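PDB 3S99: purine-binding protein BAB2_0673 from Brucella melitensis biovar Abortus, which binds adenine and probably other purines such as guanine, and may serve an ABC-type uptake system for these bases. Local coordinates for residues A[124-129]-A[272-277]; A[97-102]-A[118-123]; A[184-189]-A[202-207]; A[153-158]-A[214-219]. All coordinates share one frame; numbering follows the deposited sequence.

Interaction 1 of 4, residues A[124-129]-A[272-277]; sequences NMSAYN and KSQNIW
Ser-273 and Met-125 meet just ahead of a parallel strand pairing, at the edge of the six-stranded sheet in one lobe of this type I periplasmic-binding-protein fold, with 275-278 as the outermost strand beside 125-130. The hydroxyl Ser-273 OG lies 3.0 Å from Met-125 O but has a closer acceptor in Ala-122 O, so which carbonyl takes its proton is not settled. At Gln-274 the backbone N donates to Ser-126 OG at 3.1 Å, a serine hydroxyl standing in where regular pairing has not yet begun. Arg-262 adds a weak bond to that same hydroxyl. Gln-274 O then takes Ala-127 N at 2.9 Å, and the ladder proper starts. Asn-275 pairs with Ala-127, whose small methyl suits a position close against the loop 118-123, whereas the polar Asn-275 suits the solvent-exposed outer strand. Ile-276 N donates to Ala-127 O at 3.0 Å, an almost straight bond with 164° at the hydrogen, and Ile-276 O receives Asn-129 N at 2.9 Å. On the other face of the sheet, Ile-276 has CG1 between its backbone N and carbonyl carbon (chi1 59°). This brings CD1 across to Tyr-128 CB, 3.8 Å away, while the phenol leads off to Tyr-259. Trp-277 closes the ladder. Its side chain and that of Asn-129 run alongside each other, the amide flat over the indole with planes 3° apart. Trp-277 NE1 gives its hydrogen to Ala-130 O, and Arg-131 makes a cation-pi contact with the ring. Asn-129 ND2 sits 3.3 Å from Trp-277 NE1, two donors brought together by stacking.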
# COMPACT_ATOMS: atom_id res chain seq x y z
N ASN A 124 20.44 3.89 -13.71
CA ASN A 124 19.58 5.08 -13.68
C ASN A 124 18.12 4.82 -13.22
O ASN A 124 17.20 5.55 -13.64
CB ASN A 124 19.56 5.75 -15.06
CG ASN A 124 18.84 4.90 -16.12
OD1 ASN A 124 18.76 3.68 -16.02
ND2 ASN A 124 18.34 5.58 -17.17
N MET A 125 17.91 3.80 -12.40
CA MET A 125 16.58 3.41 -11.90
C MET A 125 16.68 2.96 -10.43
O MET A 125 17.42 2.04 -10.14
CB MET A 125 16.02 2.23 -12.70
CG MET A 125 14.60 1.82 -12.32
SD MET A 125 14.14 0.30 -13.18
CE MET A 125 12.69 -0.16 -12.22
N SER A 126 15.92 3.62 -9.56
CA SER A 126 15.74 3.28 -8.18
C SER A 126 14.38 2.62 -7.99
O SER A 126 13.47 2.74 -8.83
CB SER A 126 15.85 4.54 -7.29
OG SER A 126 17.17 5.04 -7.29
N ALA A 127 14.26 1.92 -6.88
CA ALA A 127 13.06 1.21 -6.50
C ALA A 127 12.74 1.62 -5.09
O ALA A 127 13.54 1.47 -4.17
CB ALA A 127 13.26 -0.34 -6.56
N TYR A 128 11.51 2.05 -4.91
CA TYR A 128 11.09 2.49 -3.61
C TYR A 128 9.85 1.75 -3.18
O TYR A 128 8.78 1.86 -3.80
CB TYR A 128 10.99 4.02 -3.58
CG TYR A 128 9.88 4.65 -4.46
CD1 TYR A 128 10.07 4.87 -5.81
CD2 TYR A 128 8.66 5.03 -3.90
CE1 TYR A 128 9.08 5.45 -6.59
CE2 TYR A 128 7.67 5.60 -4.67
CZ TYR A 128 7.89 5.83 -6.02
OH TYR A 128 6.91 6.41 -6.79
N ASN A 129 10.01 0.98 -2.11
CA ASN A 129 8.96 0.13 -1.57
C ASN A 129 8.63 0.51 -0.12
O ASN A 129 9.50 1.01 0.60
CB ASN A 129 9.43 -1.35 -1.70
CG ASN A 129 8.28 -2.34 -1.57
OD1 ASN A 129 7.13 -1.93 -1.53
ND2 ASN A 129 8.60 -3.66 -1.52
N LYS A 272 21.82 8.82 -6.98
CA LYS A 272 22.35 7.52 -7.34
C LYS A 272 21.29 6.44 -7.13
O LYS A 272 20.44 6.53 -6.19
CB LYS A 272 23.58 7.25 -6.47
CG LYS A 272 24.79 8.17 -6.74
CD LYS A 272 25.98 7.92 -5.76
CE LYS A 272 25.69 8.50 -4.38
NZ LYS A 272 25.64 10.02 -4.46
N SER A 273 21.38 5.40 -7.95
CA SER A 273 20.46 4.26 -7.91
C SER A 273 20.50 3.57 -6.56
O SER A 273 21.57 3.39 -5.97
CB SER A 273 20.87 3.25 -9.01
OG SER A 273 20.17 2.03 -8.92
N GLN A 274 19.31 3.22 -6.06
CA GLN A 274 19.13 2.57 -4.78
C GLN A 274 17.82 1.79 -4.79
O GLN A 274 16.84 2.16 -5.49
CB GLN A 274 19.09 3.61 -3.63
CG GLN A 274 17.83 4.53 -3.67
CD GLN A 274 17.88 5.60 -2.61
OE1 GLN A 274 18.93 5.93 -2.12
NE2 GLN A 274 16.74 6.19 -2.31
N ASN A 275 17.81 0.71 -4.03
CA ASN A 275 16.63 -0.11 -3.76
C ASN A 275 16.37 -0.02 -2.24
O ASN A 275 17.23 -0.38 -1.40
CB ASN A 275 16.93 -1.55 -4.22
CG ASN A 275 15.94 -2.58 -3.72
OD1 ASN A 275 15.35 -2.45 -2.63
ND2 ASN A 275 15.78 -3.65 -4.49
N ILE A 276 15.19 0.44 -1.88
CA ILE A 276 14.84 0.64 -0.47
C ILE A 276 13.47 0.04 -0.15
O ILE A 276 12.55 0.02 -0.99
CB ILE A 276 14.89 2.17 -0.08
CG1 ILE A 276 13.93 3.03 -0.92
CG2 ILE A 276 16.29 2.71 -0.25
CD1 ILE A 276 12.66 3.37 -0.23
N TRP A 277 13.35 -0.46 1.06
CA TRP A 277 12.08 -0.94 1.54
C TRP A 277 11.95 -0.42 2.94
O TRP A 277 12.65 -0.87 3.86
CB TRP A 277 12.00 -2.46 1.49
CG TRP A 277 10.60 -3.01 1.65
CD1 TRP A 277 9.43 -2.31 1.60
CD2 TRP A 277 10.25 -4.38 1.81
NE1 TRP A 277 8.36 -3.16 1.74
CE2 TRP A 277 8.83 -4.44 1.86
CE3 TRP A 277 10.98 -5.56 1.92
CZ2 TRP A 277 8.13 -5.65 2.02
CZ3 TRP A 277 10.26 -6.79 2.06
CH2 TRP A 277 8.85 -6.80 2.13

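Interaction 2 of 4, residues A[97-102]-A[118-123]; sequences YMDPTV and GYKTAD
Met-98 lays its sulfur squarely over the phenol face of Tyr-119: SD is 4.0 Å from the ring centroid and only 9° off the ring normal. CG stands opposite the backbone N of Met-98, carrying the chain off the helix towards the loop, and a bend at the last torsion (chi3 72°) turns CE along the ring, where it reaches Tyr-119 OH at 3.5 Å. A flexible, polarisable thioether fits such a face well.

Lys-120 crosses the methionine at about a right angle. Its extended chain passes with CG 3.7 Å from Met-98 SD, and its CB rests 3.9 Å from Val-102 CG2, one helical turn further on. Only the ammonium end is polar: Lys-120 NZ forms a salt bridge with Asp-99 OD1 at 2.9 Å, approaching on the syn side but 35° out of the carboxylate plane. Long lysine and short aspartate thus pair at the surface while the lysine methylenes cover the apolar Met-98 and Val-102. Gly-118, with no side chain, brings its CA to 4.0 Å from Met-98 SD.

The helix 98-105 connects the adjacent parallel strands 89-92 and 112-116, and the loop 118-123 follows the second of them, so a Met-aromatic contact here ties a beta-alpha-beta crossover to the loop that succeeds it.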
# COMPACT_ATOMS: atom_id res chain seq x y z
N TYR A 97 4.35 -1.40 -13.39
CA TYR A 97 5.27 -0.61 -14.20
C TYR A 97 6.72 -1.06 -14.03
O TYR A 97 7.61 -0.46 -14.64
CB TYR A 97 5.21 0.87 -13.82
CG TYR A 97 3.83 1.52 -13.98
CD1 TYR A 97 2.93 1.07 -14.94
CD2 TYR A 97 3.46 2.58 -13.17
CE1 TYR A 97 1.69 1.65 -15.08
CE2 TYR A 97 2.22 3.19 -13.33
CZ TYR A 97 1.35 2.71 -14.28
OH TYR A 97 0.13 3.30 -14.44
N MET A 98 6.97 -2.11 -13.25
CA MET A 98 8.37 -2.52 -13.00
C MET A 98 9.15 -2.77 -14.30
O MET A 98 10.12 -2.10 -14.60
CB MET A 98 8.42 -3.77 -12.11
CG MET A 98 9.82 -4.24 -11.83
SD MET A 98 9.91 -5.38 -10.42
CE MET A 98 9.14 -6.84 -11.14
N ASP A 99 8.72 -3.77 -15.05
CA ASP A 99 9.41 -4.15 -16.28
C ASP A 99 9.39 -3.07 -17.36
O ASP A 99 10.41 -2.83 -18.00
CB ASP A 99 8.83 -5.50 -16.80
CG ASP A 99 9.16 -6.65 -15.88
OD1 ASP A 99 9.96 -6.45 -14.93
OD2 ASP A 99 8.65 -7.77 -16.10
N PRO A 100 8.25 -2.39 -17.54
CA PRO A 100 8.25 -1.24 -18.44
C PRO A 100 9.29 -0.17 -18.08
O PRO A 100 9.91 0.37 -18.97
CB PRO A 100 6.85 -0.68 -18.27
CG PRO A 100 6.01 -1.88 -18.09
CD PRO A 100 6.87 -2.80 -17.21
N THR A 101 9.51 0.06 -16.77
CA THR A 101 10.46 1.10 -16.36
C THR A 101 11.90 0.63 -16.61
O THR A 101 12.74 1.41 -17.05
CB THR A 101 10.28 1.45 -14.86
OG1 THR A 101 8.91 1.84 -14.62
CG2 THR A 101 11.25 2.55 -14.44
N VAL A 102 12.18 -0.64 -16.33
CA VAL A 102 13.50 -1.22 -16.61
C VAL A 102 13.80 -1.13 -18.12
O VAL A 102 14.88 -0.74 -18.52
CB VAL A 102 13.61 -2.68 -16.12
CG1 VAL A 102 14.90 -3.34 -16.63
CG2 VAL A 102 13.52 -2.77 -14.58
N GLY A 118 8.57 -1.92 -6.66
CA GLY A 118 9.26 -2.99 -7.33
C GLY A 118 10.57 -3.35 -6.60
O GLY A 118 10.94 -2.67 -5.67
N TYR A 119 11.23 -4.41 -7.04
CA TYR A 119 12.55 -4.85 -6.49
C TYR A 119 13.66 -4.77 -7.53
O TYR A 119 14.77 -5.27 -7.31
CB TYR A 119 12.47 -6.29 -5.99
CG TYR A 119 11.89 -7.25 -7.00
CD1 TYR A 119 12.67 -7.79 -8.01
CD2 TYR A 119 10.54 -7.61 -6.96
CE1 TYR A 119 12.15 -8.66 -8.93
CE2 TYR A 119 10.01 -8.49 -7.90
CZ TYR A 119 10.83 -9.02 -8.87
OH TYR A 119 10.35 -9.88 -9.83
N LYS A 120 13.38 -4.18 -8.70
CA LYS A 120 14.37 -4.11 -9.76
C LYS A 120 14.95 -2.70 -9.84
O LYS A 120 14.24 -1.71 -9.72
CB LYS A 120 13.73 -4.50 -11.10
CG LYS A 120 13.44 -6.02 -11.25
CD LYS A 120 12.92 -6.32 -12.64
CE LYS A 120 12.59 -7.82 -12.77
NZ LYS A 120 12.20 -8.18 -14.18
N THR A 121 16.26 -2.60 -10.04
CA THR A 121 16.93 -1.33 -10.25
C THR A 121 17.88 -1.42 -11.47
O THR A 121 18.08 -2.49 -12.05
CB THR A 121 17.70 -0.92 -8.98
OG1 THR A 121 18.53 -2.00 -8.54
CG2 THR A 121 16.75 -0.57 -7.84
N ALA A 122 18.48 -0.29 -11.83
CA ALA A 122 19.42 -0.18 -12.92
C ALA A 122 20.34 1.00 -12.56
O ALA A 122 20.04 1.74 -11.61
CB ALA A 122 18.64 0.12 -14.26
N ASP A 123 21.38 1.24 -13.34
CA ASP A 123 22.26 2.40 -13.06
C ASP A 123 21.55 3.76 -12.99
O ASP A 123 22.03 4.67 -12.30
CB ASP A 123 23.46 2.44 -14.01
CG ASP A 123 23.06 2.48 -15.50
OD1 ASP A 123 22.10 3.16 -15.82
OD2 ASP A 123 23.72 1.81 -16.35

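Interaction 3 of 4, residues A[184-189]-A[202-207]; sequences KVIWVN and KALIDQ
Lys-184 O has the Leu-204 methyl CD2 against it at 3.5 Å, while the same oxygen accepts the backbone N of Tyr-154 in the neighbouring strand. Leu-204 is the buried residue of the contact. Its CD2 also meets Lys-184 CB, while Ile-186 slides past in the opposite direction, so that Ile-186 CG1 lies 3.8 Å from Leu-204 CD2. Further along the isoleucine, CD1 settles between two helix residues, 3.8 Å from both Leu-204 CG and Ala-203 CB; the small alanine lets the branched chain come close to the helix.

Helix 194-206 here covers edge strand 182-187 as the helix of a beta-alpha-beta crossover, right-handed as is usual in alpha/beta proteins. It leads from 182-187 over strand 151-156, whose Ile-155 also packs on Leu-204, to the parallel strand 211-214. As expected, helix and strand run nearly antiparallel, at 159°, with axes 9.5 Å apart. Alternation along the strand sends Val-185 and Trp-187 to the other face, where the tryptophan packs on helix 161-175.

Towards solvent long polar chains take over. Lys-184 lays its methylenes obliquely across Gln-207, with CD 3.7 Å from Gln-207 OE1, and a bend at chi4 (84°) brings its NZ to 3.7 Å from Gln-207 O.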
# COMPACT_ATOMS: atom_id res chain seq x y z
N LYS A 184 -13.00 -13.08 4.84
CA LYS A 184 -13.57 -13.52 3.57
C LYS A 184 -12.98 -12.64 2.48
O LYS A 184 -13.11 -11.42 2.51
CB LYS A 184 -15.10 -13.39 3.58
CG LYS A 184 -15.82 -14.30 4.59
CD LYS A 184 -17.27 -14.59 4.15
CE LYS A 184 -17.97 -15.60 5.05
NZ LYS A 184 -18.57 -14.96 6.25
N VAL A 185 -12.30 -13.25 1.51
CA VAL A 185 -11.61 -12.50 0.48
C VAL A 185 -12.35 -12.55 -0.83
O VAL A 185 -12.74 -13.62 -1.28
CB VAL A 185 -10.20 -13.06 0.24
CG1 VAL A 185 -9.47 -12.23 -0.82
CG2 VAL A 185 -9.42 -13.09 1.54
N ILE A 186 -12.53 -11.38 -1.44
CA ILE A 186 -13.01 -11.31 -2.82
C ILE A 186 -11.96 -10.60 -3.65
O ILE A 186 -11.48 -9.55 -3.23
CB ILE A 186 -14.35 -10.55 -2.94
CG1 ILE A 186 -15.47 -11.36 -2.29
CG2 ILE A 186 -14.69 -10.29 -4.44
CD1 ILE A 186 -16.89 -10.77 -2.49
N TRP A 187 -11.57 -11.18 -4.79
CA TRP A 187 -10.55 -10.57 -5.66
C TRP A 187 -11.21 -9.71 -6.73
O TRP A 187 -12.10 -10.15 -7.39
CB TRP A 187 -9.67 -11.65 -6.32
CG TRP A 187 -8.80 -12.29 -5.32
CD1 TRP A 187 -9.02 -13.46 -4.69
CD2 TRP A 187 -7.59 -11.75 -4.78
NE1 TRP A 187 -8.01 -13.71 -3.78
CE2 TRP A 187 -7.11 -12.68 -3.84
CE3 TRP A 187 -6.86 -10.58 -5.01
CZ2 TRP A 187 -5.93 -12.47 -3.10
CZ3 TRP A 187 -5.67 -10.38 -4.31
CH2 TRP A 187 -5.22 -11.32 -3.35
N VAL A 188 -10.74 -8.47 -6.88
CA VAL A 188 -11.23 -7.53 -7.91
C VAL A 188 -10.48 -7.74 -9.24
O VAL A 188 -10.99 -7.46 -10.32
CB VAL A 188 -11.00 -6.06 -7.39
CG1 VAL A 188 -11.23 -4.99 -8.51
CG2 VAL A 188 -11.91 -5.79 -6.22
N ASN A 189 -9.24 -8.21 -9.12
CA ASN A 189 -8.33 -8.49 -10.23
C ASN A 189 -7.78 -7.26 -10.93
O ASN A 189 -7.28 -7.35 -12.06
CB ASN A 189 -8.94 -9.50 -11.21
CG ASN A 189 -9.26 -10.83 -10.55
OD1 ASN A 189 -8.51 -11.30 -9.69
ND2 ASN A 189 -10.36 -11.44 -10.95
N LYS A 202 -20.38 -4.85 -1.13
CA LYS A 202 -21.77 -5.20 -0.95
C LYS A 202 -21.90 -6.71 -0.76
O LYS A 202 -22.61 -7.17 0.13
CB LYS A 202 -22.60 -4.74 -2.14
CG LYS A 202 -22.66 -3.22 -2.32
CD LYS A 202 -23.46 -2.84 -3.59
CE LYS A 202 -23.39 -1.35 -3.94
NZ LYS A 202 -24.25 -0.99 -5.12
N ALA A 203 -21.22 -7.50 -1.59
CA ALA A 203 -21.27 -8.94 -1.44
C ALA A 203 -20.72 -9.37 -0.08
O ALA A 203 -21.28 -10.25 0.56
CB ALA A 203 -20.52 -9.62 -2.55
N LEU A 204 -19.63 -8.76 0.38
CA LEU A 204 -19.06 -9.16 1.69
C LEU A 204 -19.97 -8.78 2.86
O LEU A 204 -20.14 -9.57 3.78
CB LEU A 204 -17.65 -8.58 1.88
CG LEU A 204 -16.62 -9.16 0.92
CD1 LEU A 204 -15.34 -8.27 0.91
CD2 LEU A 204 -16.31 -10.60 1.32
N ILE A 205 -20.54 -7.58 2.83
CA ILE A 205 -21.48 -7.14 3.86
C ILE A 205 -22.76 -7.98 3.82
O ILE A 205 -23.28 -8.34 4.86
CB ILE A 205 -21.80 -5.62 3.74
CG1 ILE A 205 -20.53 -4.79 4.00
CG2 ILE A 205 -22.85 -5.21 4.74
CD1 ILE A 205 -20.49 -3.47 3.23
N ASP A 206 -23.23 -8.32 2.62
CA ASP A 206 -24.43 -9.19 2.51
C ASP A 206 -24.14 -10.57 3.08
O ASP A 206 -25.04 -11.20 3.58
CB ASP A 206 -24.92 -9.34 1.06
CG ASP A 206 -25.48 -8.04 0.48
OD1 ASP A 206 -25.74 -7.07 1.23
OD2 ASP A 206 -25.66 -8.00 -0.75
N GLN A 207 -22.88 -11.01 2.99
CA GLN A 207 -22.48 -12.31 3.54
C GLN A 207 -22.17 -12.27 5.05
O GLN A 207 -21.75 -13.28 5.61
CB GLN A 207 -21.26 -12.86 2.79
CG GLN A 207 -21.51 -13.27 1.33
CD GLN A 207 -20.22 -13.48 0.57
OE1 GLN A 207 -19.28 -14.08 1.09
NE2 GLN A 207 -20.15 -12.97 -0.66

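Interaction 4 of 4, residues A[153-158]-A[214-219]; sequences GYIGSV and QHTDST. With ADE (adenine), chain T.
His-215 N gives a nearly straight hydrogen bond to Ile-155 O at 2.8 Å, the last rung between strands 151-156 and 211-214 before both chains turn into loops. Just beyond it, Ser-157 holds OG between its own backbone N and carbonyl carbon (chi1 36°), and from there the hydroxyl donates to His-215 O at 3.0 Å, arriving from above the carbonyl plane. Serine suits the spot, being short enough to replace a backbone partner as the strands end.

These ends lie at the C-terminal edge of the sheet, which in a type I periplasmic-binding-protein fold faces the ligand cleft between the lobes. Gln-214 bridges the turn there. With CG likewise between N and carbonyl carbon (chi1 76°) and the chain then extended, its NE2 gives one hydrogen to Thr-216 O and the other to Ser-218 O, both at 2.8 Å and both near the amide plane, which fixes the amide's rotation. The acceptors differ: NE2 stands well above the Thr-216 carbonyl plane but lies in that of Ser-218. Thr-216 turns its methyl CG2 onto Ser-157 CA and its hydroxyl to Glu-197.

The imidazole of His-215 has ND1 2.6 Å from a water that also bonds Tyr-154 OH, while NE2 is bonded to Glu-162, so the ring is held on both nitrogens. Its CD2 edge comes 3.7 Å from adenine N6. Asp-217, next but one along, brings OD1 to 2.7 Å from adenine N1, and Ser-94 bonds the base as well.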
# COMPACT_ATOMS: atom_id res chain seq x y z
N GLY A 153 -14.32 -8.58 5.97
CA GLY A 153 -14.30 -8.68 4.51
C GLY A 153 -13.05 -8.06 3.94
O GLY A 153 -12.70 -6.94 4.28
N TYR A 154 -12.36 -8.78 3.08
CA TYR A 154 -11.11 -8.28 2.53
C TYR A 154 -11.21 -8.21 1.02
O TYR A 154 -11.46 -9.22 0.35
CB TYR A 154 -9.97 -9.19 2.97
CG TYR A 154 -8.62 -8.52 3.09
CD1 TYR A 154 -7.95 -8.00 1.98
CD2 TYR A 154 -7.95 -8.50 4.32
CE1 TYR A 154 -6.69 -7.37 2.12
CE2 TYR A 154 -6.70 -7.89 4.47
CZ TYR A 154 -6.07 -7.34 3.35
OH TYR A 154 -4.82 -6.77 3.49
N ILE A 155 -11.05 -7.02 0.47
CA ILE A 155 -11.20 -6.79 -0.98
C ILE A 155 -9.80 -6.77 -1.59
O ILE A 155 -9.05 -5.81 -1.42
CB ILE A 155 -11.94 -5.51 -1.27
CG1 ILE A 155 -13.33 -5.59 -0.64
CG2 ILE A 155 -12.04 -5.25 -2.81
CD1 ILE A 155 -14.11 -4.29 -0.67
N GLY A 156 -9.44 -7.87 -2.26
CA GLY A 156 -8.13 -8.02 -2.82
C GLY A 156 -8.09 -7.42 -4.20
O GLY A 156 -9.11 -7.37 -4.90
N SER A 157 -6.92 -6.93 -4.59
CA SER A 157 -6.67 -6.40 -5.93
C SER A 157 -6.21 -7.54 -6.82
O SER A 157 -7.03 -8.26 -7.40
CB SER A 157 -5.61 -5.29 -5.87
OG SER A 157 -4.59 -5.58 -4.89
N VAL A 158 -4.89 -7.73 -6.87
CA VAL A 158 -4.27 -8.82 -7.61
C VAL A 158 -3.39 -9.55 -6.61
O VAL A 158 -2.80 -8.93 -5.74
CB VAL A 158 -3.40 -8.32 -8.80
CG1 VAL A 158 -4.29 -7.90 -10.01
CG2 VAL A 158 -2.54 -7.18 -8.39
N GLN A 214 -9.40 -3.31 2.44
CA GLN A 214 -9.07 -3.49 1.01
C GLN A 214 -7.61 -3.31 0.66
O GLN A 214 -6.87 -2.65 1.38
CB GLN A 214 -9.87 -2.50 0.16
CG GLN A 214 -9.31 -1.09 0.22
CD GLN A 214 -10.23 -0.07 -0.34
OE1 GLN A 214 -11.42 -0.01 0.05
NE2 GLN A 214 -9.72 0.77 -1.24
N HIS A 215 -7.21 -3.90 -0.48
CA HIS A 215 -5.95 -3.55 -1.13
C HIS A 215 -6.15 -3.01 -2.55
O HIS A 215 -5.25 -3.09 -3.40
CB HIS A 215 -5.02 -4.74 -1.14
CG HIS A 215 -3.56 -4.39 -1.13
ND1 HIS A 215 -2.67 -4.98 -0.25
CD2 HIS A 215 -2.83 -3.57 -1.93
CE1 HIS A 215 -1.45 -4.50 -0.49
NE2 HIS A 215 -1.52 -3.67 -1.52
N THR A 216 -7.33 -2.47 -2.80
CA THR A 216 -7.62 -1.72 -4.03
C THR A 216 -7.51 -0.21 -3.73
O THR A 216 -7.33 0.20 -2.56
CB THR A 216 -9.00 -2.09 -4.53
OG1 THR A 216 -9.97 -1.81 -3.50
CG2 THR A 216 -9.02 -3.60 -4.95
N ASP A 217 -7.62 0.61 -4.77
CA ASP A 217 -7.14 2.00 -4.76
C ASP A 217 -8.16 3.06 -4.38
O ASP A 217 -7.79 4.19 -4.06
CB ASP A 217 -6.55 2.33 -6.15
CG ASP A 217 -5.24 1.58 -6.44
OD1 ASP A 217 -4.75 0.85 -5.52
OD2 ASP A 217 -4.68 1.75 -7.57
N SER A 218 -9.45 2.73 -4.43
CA SER A 218 -10.47 3.77 -4.41
C SER A 218 -11.26 3.81 -3.11
O SER A 218 -11.19 2.88 -2.30
CB SER A 218 -11.45 3.64 -5.59
OG SER A 218 -12.51 2.78 -5.24
N THR A 219 -12.03 4.87 -2.96
CA THR A 219 -12.99 5.00 -1.85
C THR A 219 -14.33 4.28 -2.06
O THR A 219 -15.24 4.47 -1.25
CB THR A 219 -13.36 6.46 -1.61
OG1 THR A 219 -13.71 7.04 -2.86
CG2 THR A 219 -12.20 7.22 -1.00
N9 ADE T . 1.44 -1.02 -6.90
C8 ADE T . 1.83 -1.53 -5.68
N7 ADE T . 0.93 -1.42 -4.73
C5 ADE T . -0.10 -0.79 -5.43
C6 ADE T . -1.34 -0.40 -4.99
N6 ADE T . -1.61 -0.62 -3.70
N1 ADE T . -2.18 0.21 -5.89
C2 ADE T . -1.77 0.38 -7.15
N3 ADE T . -0.60 0.04 -7.70
C4 ADE T . 0.18 -0.54 -6.76
O HOH W 1 -3.28 -6.83 1.53

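How the interactions relate
The four contacts divide between the two lobes. Interactions 1 and 2 lie in one, where Ala-127 CB of the strand packs against Gly-118 O of the loop at 3.4 Å. Interactions 3 and 4 lie in the other and share a sheet: strands 182-187 and 151-156 are neighbours, and Val-188 N meets Gly-156 O at 2.8 Å. Interaction 4 is fully buried and lies at the adenine pocket, combining backbone and hydroxyl hydrogen bonds with some apolar contact. Interactions 1 and 2 are partly buried, the first depending on backbone pairing, the second on side chains that include a salt bridge. Interaction 3 is the surface contact, joining helix to strand mainly through apolar groups.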